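Local atomic coordinates of SusD homolog (Bacteroides thetaiotaomicron VPI-5482, PDB entry 3IV0), a protein that probably binds glycans at the outer membrane of a gut bacterium as a SusD-family protein, its own ligand being unestablished. Residues Leu44-Asp49 / Met279-Phe284; Ala53-Tyr58 / Phe300-Asp305; Trp323-Ile328 / Pro338-Lys343. One frame throughout, in Å; residues are numbered along the deposited sequence.

Interaction 1: residues Leu44-Asp49 / Met279-Phe284; sequences LTYSGD and MMNAKF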
loop_
_atom_site.group_PDB
_atom_site.type_symbol
_atom_site.label_atom_id
_atom_site.label_comp_id
_atom_site.label_asym_id
_atom_site.label_seq_id
_atom_site.Cartn_x
_atom_site.Cartn_y
_atom_site.Cartn_z
ATOM N N LEU A 44 -4.153 -0.228 6.772
ATOM C CA LEU A 44 -3.289 -0.789 5.723
ATOM C C LEU A 44 -2.881 -2.207 6.034
ATOM O O LEU A 44 -2.916 -3.068 5.123
ATOM C CB LEU A 44 -2.089 0.125 5.469
ATOM C CG LEU A 44 -1.194 -0.240 4.292
ATOM C CD1 LEU A 44 -1.989 -0.516 3.015
ATOM C CD2 LEU A 44 -0.253 0.933 4.084
ATOM N N THR A 45 -2.507 -2.525 7.258
ATOM C CA THR A 45 -2.029 -3.867 7.501
ATOM C C THR A 45 -3.184 -4.864 7.598
ATOM O O THR A 45 -3.060 -5.995 7.109
ATOM C CB THR A 45 -1.051 -3.920 8.702
ATOM O OG1 THR A 45 -0.357 -5.173 8.684
ATOM C CG2 THR A 45 -1.731 -3.831 10.029
ATOM N N TYR A 46 -4.321 -4.484 8.177
ATOM C CA TYR A 46 -5.449 -5.412 8.231
ATOM C C TYR A 46 -5.899 -5.716 6.816
ATOM O O TYR A 46 -6.183 -6.880 6.490
ATOM C CB TYR A 46 -6.634 -4.854 9.020
ATOM C CG TYR A 46 -6.596 -4.962 10.516
ATOM C CD1 TYR A 46 -5.438 -4.870 11.238
ATOM C CD2 TYR A 46 -7.794 -5.119 11.198
ATOM C CE1 TYR A 46 -5.470 -4.906 12.631
ATOM C CE2 TYR A 46 -7.842 -5.196 12.541
ATOM C CZ TYR A 46 -6.675 -5.084 13.257
ATOM O OH TYR A 46 -6.780 -5.101 14.659
ATOM N N SER A 47 -6.055 -4.667 6.018
ATOM C CA SER A 47 -6.643 -4.808 4.693
ATOM C C SER A 47 -5.713 -5.348 3.621
ATOM O O SER A 47 -6.172 -5.964 2.642
ATOM C CB SER A 47 -7.208 -3.459 4.211
ATOM O OG SER A 47 -6.173 -2.534 3.887
ATOM N N GLY A 48 -4.422 -5.115 3.769
ATOM C CA GLY A 48 -3.439 -5.478 2.756
ATOM C C GLY A 48 -2.535 -6.638 3.110
ATOM O O GLY A 48 -2.150 -7.395 2.213
ATOM N N ASP A 49 -2.146 -6.780 4.370
ATOM C CA ASP A 49 -1.289 -7.913 4.758
ATOM C C ASP A 49 -2.098 -9.120 5.249
ATOM O O ASP A 49 -1.789 -10.253 4.901
ATOM C CB ASP A 49 -0.353 -7.483 5.864
ATOM C CG ASP A 49 0.575 -6.415 5.446
ATOM O OD1 ASP A 49 1.281 -6.615 4.442
ATOM O OD2 ASP A 49 0.644 -5.379 6.153
HETATM N N MSE A 279 -0.072 3.500 15.271
HETATM C CA MSE A 279 -0.532 2.509 16.220
HETATM C C MSE A 279 0.351 1.282 16.142
HETATM O O MSE A 279 0.720 0.847 15.048
HETATM C CB MSE A 279 -1.937 2.088 15.880
HETATM C CG MSE A 279 -2.944 3.083 16.196
HETATM SE SE MSE A 279 -4.743 2.573 15.651
HETATM C CE MSE A 279 -4.879 1.057 16.649
HETATM N N MSE A 280 0.688 0.712 17.285
HETATM C CA MSE A 280 1.444 -0.497 17.316
HETATM C C MSE A 280 0.799 -1.576 16.424
HETATM O O MSE A 280 1.484 -2.229 15.627
HETATM C CB MSE A 280 1.527 -0.967 18.757
HETATM C CG MSE A 280 2.350 -2.153 18.905
HETATM SE SE MSE A 280 2.859 -2.512 20.732
HETATM C CE MSE A 280 3.498 -1.274 20.983
ATOM N N ASN A 281 -0.508 -1.742 16.550
ATOM C CA ASN A 281 -1.240 -2.787 15.837
ATOM C C ASN A 281 -1.350 -2.501 14.329
ATOM O O ASN A 281 -1.700 -3.360 13.543
ATOM C CB ASN A 281 -2.624 -2.972 16.481
ATOM C CG ASN A 281 -3.336 -4.240 16.087
ATOM O OD1 ASN A 281 -2.743 -5.345 15.909
ATOM N ND2 ASN A 281 -4.621 -4.120 15.991
ATOM N N ALA A 282 -1.081 -1.262 13.945
ATOM C CA ALA A 282 -1.041 -0.858 12.538
ATOM C C ALA A 282 0.250 -1.212 11.818
ATOM O O ALA A 282 0.315 -1.215 10.577
ATOM C CB ALA A 282 -1.258 0.656 12.399
ATOM N N LYS A 283 1.305 -1.474 12.592
ATOM C CA LYS A 283 2.623 -1.772 12.048
ATOM C C LYS A 283 2.777 -3.280 11.948
ATOM O O LYS A 283 2.875 -3.980 12.970
ATOM C CB LYS A 283 3.712 -1.171 12.929
ATOM C CG LYS A 283 3.669 0.356 12.892
ATOM C CD LYS A 283 4.785 0.997 13.694
ATOM C CE LYS A 283 4.406 1.142 15.141
ATOM N NZ LYS A 283 5.367 2.054 15.875
ATOM N N PHE A 284 2.859 -3.776 10.725
ATOM C CA PHE A 284 3.034 -5.203 10.510
ATOM C C PHE A 284 4.141 -5.768 11.378
ATOM O O PHE A 284 3.968 -6.812 12.068
ATOM C CB PHE A 284 3.361 -5.432 9.026
ATOM C CG PHE A 284 3.664 -6.866 8.650
ATOM C CD1 PHE A 284 2.634 -7.730 8.351
ATOM C CD2 PHE A 284 4.964 -7.330 8.577
ATOM C CE1 PHE A 284 2.881 -9.042 7.968
ATOM C CE2 PHE A 284 5.203 -8.653 8.194
ATOM C CZ PHE A 284 4.141 -9.495 7.919
HETATM O O HOH W 1 -2.021 -0.399 9.217
#

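Interaction 2: residues Ala53-Tyr58 / Phe300-Asp305; sequences APITAY and FCYSGD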
loop_
_atom_site.group_PDB
_atom_site.type_symbol
_atom_site.label_atom_id
_atom_site.label_comp_id
_atom_site.label_asym_id
_atom_site.label_seq_id
_atom_site.Cartn_x
_atom_site.Cartn_y
_atom_site.Cartn_z
ATOM N N ALA A 53 -4.707 -14.025 4.307
ATOM C CA ALA A 53 -3.365 -14.516 4.516
ATOM C C ALA A 53 -3.405 -15.804 5.371
ATOM O O ALA A 53 -4.274 -15.927 6.248
ATOM C CB ALA A 53 -2.516 -13.448 5.215
ATOM N N PRO A 54 -2.474 -16.720 5.116
ATOM C CA PRO A 54 -2.397 -17.982 5.882
ATOM C C PRO A 54 -1.701 -17.759 7.228
ATOM O O PRO A 54 -0.580 -18.228 7.472
ATOM C CB PRO A 54 -1.618 -18.883 4.947
ATOM C CG PRO A 54 -0.704 -17.987 4.245
ATOM C CD PRO A 54 -1.477 -16.684 4.040
ATOM N N ILE A 55 -2.414 -17.043 8.100
ATOM C CA ILE A 55 -1.904 -16.622 9.390
ATOM C C ILE A 55 -2.777 -17.172 10.506
ATOM O O ILE A 55 -3.981 -17.404 10.338
ATOM C CB ILE A 55 -1.791 -15.080 9.480
ATOM C CG1 ILE A 55 -3.132 -14.373 9.292
ATOM C CG2 ILE A 55 -0.738 -14.578 8.501
ATOM C CD1 ILE A 55 -3.021 -12.838 9.518
ATOM N N THR A 56 -2.139 -17.355 11.659
ATOM C CA THR A 56 -2.810 -17.847 12.840
ATOM C C THR A 56 -2.366 -17.060 14.061
ATOM O O THR A 56 -1.185 -16.818 14.218
ATOM C CB THR A 56 -2.472 -19.340 13.081
ATOM O OG1 THR A 56 -2.799 -20.096 11.914
ATOM C CG2 THR A 56 -3.217 -19.871 14.273
ATOM N N ALA A 57 -3.317 -16.657 14.904
ATOM C CA ALA A 57 -3.023 -15.966 16.163
ATOM C C ALA A 57 -2.444 -16.910 17.185
ATOM O O ALA A 57 -2.880 -18.046 17.275
ATOM C CB ALA A 57 -4.280 -15.313 16.716
ATOM N N TYR A 58 -1.491 -16.429 17.958
ATOM C CA TYR A 58 -0.996 -17.213 19.087
ATOM C C TYR A 58 -2.010 -17.231 20.237
ATOM O O TYR A 58 -1.997 -18.165 21.022
ATOM C CB TYR A 58 0.348 -16.683 19.540
ATOM C CG TYR A 58 1.473 -17.068 18.616
ATOM C CD1 TYR A 58 2.123 -18.292 18.764
ATOM C CD2 TYR A 58 1.918 -16.203 17.616
ATOM C CE1 TYR A 58 3.141 -18.664 17.923
ATOM C CE2 TYR A 58 2.950 -16.561 16.771
ATOM C CZ TYR A 58 3.578 -17.785 16.937
ATOM O OH TYR A 58 4.618 -18.123 16.086
ATOM N N PHE A 300 0.697 -12.981 15.610
ATOM C CA PHE A 300 0.392 -14.060 14.682
ATOM C C PHE A 300 1.624 -14.531 13.942
ATOM O O PHE A 300 2.662 -13.896 13.960
ATOM C CB PHE A 300 -0.725 -13.683 13.676
ATOM C CG PHE A 300 -0.375 -12.556 12.717
ATOM C CD1 PHE A 300 0.380 -12.790 11.559
ATOM C CD2 PHE A 300 -0.839 -11.286 12.936
ATOM C CE1 PHE A 300 0.672 -11.773 10.666
ATOM C CE2 PHE A 300 -0.533 -10.254 12.054
ATOM C CZ PHE A 300 0.203 -10.496 10.922
ATOM N N CYS A 301 1.467 -15.670 13.288
ATOM C CA CYS A 301 2.496 -16.196 12.420
ATOM C C CYS A 301 1.909 -16.753 11.133
ATOM O O CYS A 301 0.746 -17.110 11.059
ATOM C CB CYS A 301 3.323 -17.284 13.131
ATOM S SG CYS A 301 2.436 -18.785 13.587
ATOM N N TYR A 302 2.780 -16.852 10.137
ATOM C CA TYR A 302 2.455 -17.424 8.841
ATOM C C TYR A 302 2.655 -18.928 8.848
ATOM O O TYR A 302 3.605 -19.426 9.460
ATOM C CB TYR A 302 3.389 -16.839 7.773
ATOM C CG TYR A 302 2.979 -15.437 7.340
ATOM C CD1 TYR A 302 3.336 -14.348 8.098
ATOM C CD2 TYR A 302 2.177 -15.247 6.238
ATOM C CE1 TYR A 302 2.956 -13.070 7.723
ATOM C CE2 TYR A 302 1.782 -13.947 5.854
ATOM C CZ TYR A 302 2.190 -12.892 6.612
ATOM O OH TYR A 302 1.820 -11.610 6.273
ATOM N N SER A 303 1.790 -19.626 8.153
ATOM C CA SER A 303 1.958 -21.061 7.903
ATOM C C SER A 303 3.358 -21.395 7.414
ATOM O O SER A 303 3.862 -20.814 6.470
ATOM C CB SER A 303 0.929 -21.482 6.854
ATOM O OG SER A 303 1.248 -22.688 6.216
ATOM N N GLY A 304 3.956 -22.424 8.004
ATOM C CA GLY A 304 5.230 -22.922 7.523
ATOM C C GLY A 304 5.133 -23.539 6.154
ATOM O O GLY A 304 6.062 -23.405 5.376
ATOM N N ASP A 305 4.007 -24.162 5.832
ATOM C CA ASP A 305 3.793 -24.706 4.502
ATOM C C ASP A 305 3.760 -23.577 3.483
ATOM O O ASP A 305 4.362 -23.688 2.419
ATOM C CB ASP A 305 2.506 -25.514 4.432
ATOM C CG ASP A 305 2.548 -26.780 5.294
ATOM O OD1 ASP A 305 3.532 -27.539 5.224
ATOM O OD2 ASP A 305 1.576 -27.000 6.053
#

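Interaction 3: residues Trp323-Ile328 / Pro338-Lys343; sequences WFDEKI and PKEIKK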
loop_
_atom_site.group_PDB
_atom_site.type_symbol
_atom_site.label_atom_id
_atom_site.label_comp_id
_atom_site.label_asym_id
_atom_site.label_seq_id
_atom_site.Cartn_x
_atom_site.Cartn_y
_atom_site.Cartn_z
ATOM N N TRP A 323 15.298 -11.832 6.507
ATOM C CA TRP A 323 13.971 -11.328 6.839
ATOM C C TRP A 323 13.216 -12.214 7.800
ATOM O O TRP A 323 12.223 -11.785 8.375
ATOM C CB TRP A 323 13.147 -11.105 5.584
ATOM C CG TRP A 323 13.628 -9.992 4.727
ATOM C CD1 TRP A 323 14.624 -9.131 4.994
ATOM C CD2 TRP A 323 13.043 -9.574 3.484
ATOM N NE1 TRP A 323 14.750 -8.217 3.963
ATOM C CE2 TRP A 323 13.784 -8.476 3.029
ATOM C CE3 TRP A 323 11.992 -10.048 2.705
ATOM C CZ2 TRP A 323 13.473 -7.819 1.846
ATOM C CZ3 TRP A 323 11.676 -9.377 1.539
ATOM C CH2 TRP A 323 12.437 -8.303 1.111
ATOM N N PHE A 324 13.687 -13.448 7.995
ATOM C CA PHE A 324 13.002 -14.400 8.848
ATOM C C PHE A 324 13.986 -14.976 9.851
ATOM O O PHE A 324 15.203 -14.965 9.633
ATOM C CB PHE A 324 12.362 -15.541 8.042
ATOM C CG PHE A 324 11.361 -15.072 7.045
ATOM C CD1 PHE A 324 11.769 -14.682 5.784
ATOM C CD2 PHE A 324 10.011 -15.054 7.355
ATOM C CE1 PHE A 324 10.856 -14.222 4.868
ATOM C CE2 PHE A 324 9.073 -14.588 6.410
ATOM C CZ PHE A 324 9.510 -14.196 5.173
ATOM N N ASP A 325 13.454 -15.474 10.960
ATOM C CA ASP A 325 14.284 -16.257 11.890
ATOM C C ASP A 325 14.405 -17.718 11.424
ATOM O O ASP A 325 13.892 -18.139 10.382
ATOM C CB ASP A 325 13.758 -16.101 13.321
ATOM C CG ASP A 325 12.466 -16.866 13.581
ATOM O OD1 ASP A 325 12.054 -17.729 12.798
ATOM O OD2 ASP A 325 11.820 -16.591 14.631
ATOM N N GLU A 326 15.158 -18.497 12.186
ATOM C CA GLU A 326 15.474 -19.856 11.762
ATOM C C GLU A 326 14.269 -20.798 11.795
ATOM O O GLU A 326 14.297 -21.871 11.200
ATOM C CB GLU A 326 16.641 -20.396 12.601
ATOM C CG GLU A 326 17.334 -21.590 12.004
ATOM C CD GLU A 326 18.670 -21.872 12.678
ATOM O OE1 GLU A 326 19.691 -21.282 12.254
ATOM O OE2 GLU A 326 18.688 -22.678 13.633
ATOM N N LYS A 327 13.165 -20.366 12.419
ATOM C CA LYS A 327 11.946 -21.148 12.476
ATOM C C LYS A 327 10.962 -20.797 11.359
ATOM O O LYS A 327 9.801 -21.141 11.412
ATOM C CB LYS A 327 11.269 -20.944 13.830
ATOM C CG LYS A 327 12.158 -21.353 14.997
ATOM C CD LYS A 327 11.715 -20.720 16.312
ATOM C CE LYS A 327 12.291 -19.314 16.526
ATOM N NZ LYS A 327 13.568 -19.321 17.307
ATOM N N ILE A 328 11.482 -20.167 10.310
ATOM C CA ILE A 328 10.664 -19.792 9.148
ATOM C C ILE A 328 9.654 -20.853 8.695
ATOM O O ILE A 328 8.490 -20.543 8.419
ATOM C CB ILE A 328 11.563 -19.382 7.972
ATOM C CG1 ILE A 328 10.731 -18.934 6.764
ATOM C CG2 ILE A 328 12.561 -20.514 7.604
ATOM C CD1 ILE A 328 11.605 -18.466 5.616
ATOM N N PRO A 338 7.442 -19.885 19.348
ATOM C CA PRO A 338 7.041 -18.835 18.405
ATOM C C PRO A 338 8.033 -18.595 17.286
ATOM O O PRO A 338 9.185 -18.970 17.389
ATOM C CB PRO A 338 6.970 -17.609 19.297
ATOM C CG PRO A 338 7.994 -17.847 20.343
ATOM C CD PRO A 338 7.893 -19.323 20.631
ATOM N N LYS A 339 7.593 -17.922 16.226
ATOM C CA LYS A 339 8.511 -17.503 15.181
ATOM C C LYS A 339 8.196 -16.062 14.798
ATOM O O LYS A 339 7.068 -15.604 15.005
ATOM C CB LYS A 339 8.448 -18.391 13.966
ATOM C CG LYS A 339 7.130 -18.450 13.294
ATOM C CD LYS A 339 7.237 -19.464 12.160
ATOM C CE LYS A 339 5.973 -19.637 11.405
ATOM N NZ LYS A 339 6.178 -20.568 10.223
ATOM N N GLU A 340 9.209 -15.365 14.331
ATOM C CA GLU A 340 9.054 -13.941 14.038
ATOM C C GLU A 340 9.665 -13.576 12.715
ATOM O O GLU A 340 10.493 -14.287 12.160
ATOM C CB GLU A 340 9.637 -13.093 15.151
ATOM C CG GLU A 340 11.101 -13.296 15.424
ATOM C CD GLU A 340 11.592 -12.537 16.644
ATOM O OE1 GLU A 340 10.831 -11.717 17.229
ATOM O OE2 GLU A 340 12.775 -12.772 17.026
ATOM N N ILE A 341 9.214 -12.432 12.191
ATOM C CA ILE A 341 9.735 -11.857 10.964
ATOM C C ILE A 341 10.516 -10.606 11.331
ATOM O O ILE A 341 9.974 -9.750 12.034
ATOM C CB ILE A 341 8.562 -11.504 10.029
ATOM C CG1 ILE A 341 7.892 -12.796 9.587
ATOM C CG2 ILE A 341 9.044 -10.669 8.856
ATOM C CD1 ILE A 341 6.574 -12.599 8.810
ATOM N N LYS A 342 11.762 -10.508 10.896
ATOM C CA LYS A 342 12.675 -9.457 11.299
ATOM C C LYS A 342 13.022 -8.452 10.176
ATOM O O LYS A 342 13.817 -7.531 10.338
ATOM C CB LYS A 342 13.960 -10.072 11.861
ATOM C CG LYS A 342 14.748 -10.826 10.885
ATOM C CD LYS A 342 16.003 -11.422 11.581
ATOM C CE LYS A 342 16.840 -12.234 10.621
ATOM N NZ LYS A 342 17.992 -12.856 11.317
ATOM N N LYS A 343 12.314 -8.612 9.068
ATOM C CA LYS A 343 12.490 -7.790 7.863
ATOM C C LYS A 343 12.518 -6.296 8.157
ATOM O O LYS A 343 13.315 -5.584 7.600
ATOM C CB LYS A 343 11.331 -8.073 6.890
ATOM C CG LYS A 343 11.302 -7.199 5.633
ATOM C CD LYS A 343 10.235 -7.644 4.674
ATOM C CE LYS A 343 10.131 -6.668 3.504
ATOM N NZ LYS A 343 9.091 -7.068 2.522
HETATM O O HOH W 2 17.818 -15.435 10.185
HETATM O O HOH W 3 10.348 -16.759 10.860
HETATM O O HOH W 4 13.583 -15.365 16.791
#

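Interaction 1: residues Leu44-Asp49 / Met279-Phe284
Thr45 meets the loop ahead of helix 284-287 with both branches of its side chain. Its methyl, CG2, rests against backbone oxygens, 3.4 Å from Ala282 O and only slightly farther from Asn281 O, while OG1 lies at the edge of the Phe284 ring, 3.7 Å from Phe284 CB. One turn of helix on, Asp49 reaches the same ring obliquely: Asp49 OD2 stands 3.8 Å from Phe284 CD1, with the carboxylate and ring planes 51° apart. The two helix residues are joined to each other, since Thr45 OG1 donates to Asp49 OD2 over 2.7 Å and uses the anti lone pair of that oxygen. The torsion that places OG1 opposite the backbone N (chi1 -165°) turns the hydroxyl down the helix to this bond and leaves CG2 facing the loop. A water bridges the backbones, taking the N-H of Thr45 at 2.9 Å and donating a hydrogen bond to Ala282 O at 2.8 Å. The ring of Tyr46 crosses the Asn281 side chain nearly at right angles.

In the next shell, the other carboxylate oxygen of Asp49 accepts from the Gly427 backbone, which fixes the rotation of the group, and the Tyr64 ring meets that of Tyr46 with nearly parallel planes. A helix side and an irregular loop, fitted by a water and one shared aromatic ring, join here deep in the largely helical SusD fold.

Interaction 2: residues Ala53-Tyr58 / Phe300-Asp305
Ile55 packs against two rings of the opposite strand, one with each arm. Its CG2 methyl sits centrally over a face of Tyr302, 3.7 Å from the ring centroid, and CD1 covers a face of Phe300 at 4.0 Å from that centroid; both are CH-pi contacts within about 10° of the ring normal. With CG1 held between the backbone N and the carbonyl carbon (chi1 60°), the two arms can serve different rings. Strands 55-57 and 300-302 run antiparallel, and Thr56 and Cys301 form the hydrogen-bonded pair, Thr56 N to Cys301 O and Cys301 N to Thr56 O, each 3.0 Å. Beyond the strand end, Ser303 N reaches Pro54 O over 2.8 Å, the proline being the centre of an inverse gamma turn.

The looser side is at Thr56 and Ala57, both partly exposed. Tyr58 makes a separate, snug contact: its OH comes 3.3 Å from Cys301 CB and bonds to the backbone of Lys339, and Cys301 SG meets the ring obliquely. Shortening Tyr58 to an alanine is likely to leave the Lys339 N-H without this partner and open a gap beside Cys301.

Helices 63-69, 284-287 and 304-310, the last N-capped by Ser303, meet the face of Ile55, Phe300 and Tyr302 through residues such as Val65, Asn287 and Leu307, while the Thr56 and Cys301 face lies against loops.

Interaction 3: residues Trp323-Ile328 / Pro338-Lys343
Lys343 lies along one face of the Trp323 indole, its chain extended and pointing the same way as the ring. CB begins at the near end, 3.7 Å from Trp323 CG. Next, CG stands almost squarely over the five-membered ring, 3.6 Å from its centroid in a CH-pi contact; CD moves on to Trp323 CE3 and CD2, and CE to CZ3 and CH2. The tip, NZ, lies 4.1 Å from the centroid of the six-membered ring, 31° off the normal, an off-centre cation-pi contact. This course follows from CG standing opposite the backbone N (chi1 175°) and every later torsion being extended. NZ also forms a salt bridge with Glu426 and bonds to the backbone oxygens of Ile424 and Glu422, while the indole NE1 is held by Ser253.

Between the backbones, Lys342 N donates to Trp323 O over 2.9 Å. At the far end, Asp325 shapes a type I turn: OD1 takes the Lys327 N-H in an Asx turn, and OD2 accepts from Glu340 N at 2.9 Å, met from above the carboxylate plane. A water joins Asp325 OD2 to Glu340 OE2, two like-charged oxygens 4.6 Å apart; Ser291 also binds that glutamate oxygen. Lys339, extended beyond CG, passes Lys327 O and brings NZ to Ile328 O at 2.9 Å, with Ser330 O as a further acceptor.

Lys339 and Lys343 thus spend their charge on carbonyls, a carboxylate and an aromatic face, Lys342 NZ bonds a water, and the Asp325 and Glu340 carboxylates probably tolerate one another through backbone N-H groups, a serine and water.

Overall arrangement
Interactions 1 and 2 alternate along the chain: helix 43-50 leads into strand 55-57, and their partners follow in the same order more than 220 residues later. Interaction 3 comes after both and joins two neighbouring parts of one long loop. The centres of interactions 2 and 3 are about 12 Å apart, those of 1 and 2 about 15 Å, and those of 1 and 3 about 18 Å. Phe284 links all three, touching Tyr302 and Phe300 through CE1 and Ile341 through CZ, while Lys339 connects the loop to the two-stranded sheet. N-terminal and later segments are thereby packed against one another in a run of touching contacts in this single-chain, largely helical protein.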